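Local coordinates for protein ADP-ribosylglycohydrolase (PDB 2YZV) that belongs to the ADP-ribosylglycohydrolase family, has a helical fold without strands and binds two magnesium ions, at residues Arg234-Asp237 with Phe238-Met242. Sequence-based numbering, arbitrary orientation.
Sequences RGRD and FEEGM
Asp237 is the N-cap of helix 238-246, and its OD1 takes the amide of Glu240, N to OD1 2.7 Å, in a nearly straight bond (173°). CG of Asp237 stands between its own backbone N and carbonyl carbon (chi1 51°), which brings OD1 up to the amide of Glu240. Gly241 N donates to Asp237 O at 3.1 Å, the first main-chain bond of the helix. Glu240 reaches back along the loop with an extended side chain, CG anti to the backbone N, and meets Arg236 in a side-on, two-pronged salt bridge. NE of Arg236 lies 2.8 Å from Glu240 OE1, on its syn lone pair, and NH2 of Arg236 lies 2.8 Å from Glu240 OE2; the guanidinium and carboxylate planes are 24° apart, nearly coplanar. The anti lone pair of Glu240 OE1 takes the backbone N of Arg236, also at 2.8 Å, so three N-H groups of one residue fix the carboxylate. Gly235 CA comes within 3.7 Å of Gly241 N, a close backbone approach where the chain turns from helix 221-234 into helix 238-246. From the new helix Phe238 packs on Ala263 and Tyr267 of helix 252-267 and on Trp276 of helix 274-279.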
loop_
_atom_site.group_PDB
_atom_site.type_symbol
_atom_site.label_atom_id
_atom_site.label_comp_id
_atom_site.label_asym_id
_atom_site.label_seq_id
_atom_site.Cartn_x
_atom_site.Cartn_y
_atom_site.Cartn_z
ATOM N N ARG A 234 -9.767 -10.793 -9.912
ATOM C CA ARG A 234 -9.804 -11.160 -11.323
ATOM C C ARG A 234 -8.471 -11.588 -11.929
ATOM O O ARG A 234 -8.448 -12.358 -12.888
ATOM C CB ARG A 234 -10.394 -10.013 -12.148
ATOM C CG ARG A 234 -11.777 -9.564 -11.692
ATOM C CD ARG A 234 -12.748 -10.734 -11.565
ATOM N NE ARG A 234 -14.044 -10.282 -11.069
ATOM C CZ ARG A 234 -14.901 -11.054 -10.409
ATOM N NH1 ARG A 234 -14.603 -12.324 -10.168
ATOM N NH2 ARG A 234 -16.044 -10.545 -9.966
ATOM N N GLY A 235 -7.366 -11.087 -11.386
ATOM C CA GLY A 235 -6.064 -11.461 -11.910
ATOM C C GLY A 235 -5.713 -12.882 -11.511
ATOM O O GLY A 235 -5.901 -13.268 -10.359
ATOM N N ARG A 236 -5.212 -13.666 -12.462
ATOM C CA ARG A 236 -4.839 -15.052 -12.191
ATOM C C ARG A 236 -3.405 -15.175 -11.679
ATOM O O ARG A 236 -3.010 -16.212 -11.144
ATOM C CB ARG A 236 -5.041 -15.894 -13.452
ATOM C CG ARG A 236 -6.509 -16.067 -13.814
ATOM C CD ARG A 236 -6.678 -16.629 -15.213
ATOM N NE ARG A 236 -6.285 -15.661 -16.231
ATOM C CZ ARG A 236 -6.244 -15.918 -17.535
ATOM N NH1 ARG A 236 -6.570 -17.121 -17.986
ATOM N NH2 ARG A 236 -5.878 -14.970 -18.387
ATOM N N ASP A 237 -2.632 -14.109 -11.853
ATOM C CA ASP A 237 -1.258 -14.056 -11.377
ATOM C C ASP A 237 -0.925 -12.599 -11.079
ATOM O O ASP A 237 -1.735 -11.711 -11.347
ATOM C CB ASP A 237 -0.279 -14.644 -12.407
ATOM C CG ASP A 237 -0.447 -14.053 -13.789
ATOM O OD1 ASP A 237 -0.436 -12.813 -13.924
ATOM O OD2 ASP A 237 -0.579 -14.836 -14.755
ATOM N N PHE A 238 0.252 -12.353 -10.518
ATOM C CA PHE A 238 0.644 -10.991 -10.170
ATOM C C PHE A 238 0.553 -10.027 -11.351
ATOM O O PHE A 238 -0.067 -8.962 -11.261
ATOM C CB PHE A 238 2.073 -10.972 -9.626
ATOM C CG PHE A 238 2.484 -9.642 -9.062
ATOM C CD1 PHE A 238 2.343 -9.377 -7.704
ATOM C CD2 PHE A 238 2.996 -8.648 -9.892
ATOM C CE1 PHE A 238 2.704 -8.143 -7.174
ATOM C CE2 PHE A 238 3.360 -7.408 -9.376
ATOM C CZ PHE A 238 3.214 -7.154 -8.012
ATOM N N GLU A 239 1.178 -10.405 -12.459
ATOM C CA GLU A 239 1.196 -9.572 -13.654
ATOM C C GLU A 239 -0.191 -9.205 -14.176
ATOM O O GLU A 239 -0.482 -8.031 -14.414
ATOM C CB GLU A 239 1.994 -10.269 -14.761
ATOM C CG GLU A 239 2.192 -9.425 -16.009
ATOM C CD GLU A 239 3.105 -10.090 -17.020
ATOM O OE1 GLU A 239 3.448 -9.442 -18.029
ATOM O OE2 GLU A 239 3.476 -11.263 -16.807
ATOM N N GLU A 240 -1.052 -10.201 -14.353
ATOM C CA GLU A 240 -2.389 -9.931 -14.871
ATOM C C GLU A 240 -3.191 -9.001 -13.966
ATOM O O GLU A 240 -3.852 -8.075 -14.446
ATOM C CB GLU A 240 -3.157 -11.237 -15.089
ATOM C CG GLU A 240 -4.539 -11.014 -15.677
ATOM C CD GLU A 240 -5.223 -12.300 -16.091
ATOM O OE1 GLU A 240 -5.318 -13.223 -15.259
ATOM O OE2 GLU A 240 -5.669 -12.380 -17.255
ATOM N N GLY A 241 -3.131 -9.250 -12.661
ATOM C CA GLY A 241 -3.854 -8.411 -11.722
ATOM C C GLY A 241 -3.295 -6.999 -11.702
ATOM O O GLY A 241 -4.047 -6.031 -11.613
ATOM N N MET A 242 -1.975 -6.875 -11.790
ATOM C CA MET A 242 -1.351 -5.555 -11.785
ATOM C C MET A 242 -1.786 -4.738 -12.997
ATOM O O MET A 242 -2.074 -3.543 -12.879
ATOM C CB MET A 242 0.171 -5.672 -11.766
ATOM C CG MET A 242 0.886 -4.321 -11.735
ATOM S SD MET A 242 0.475 -3.315 -10.275
ATOM C CE MET A 242 1.452 -4.146 -9.031
#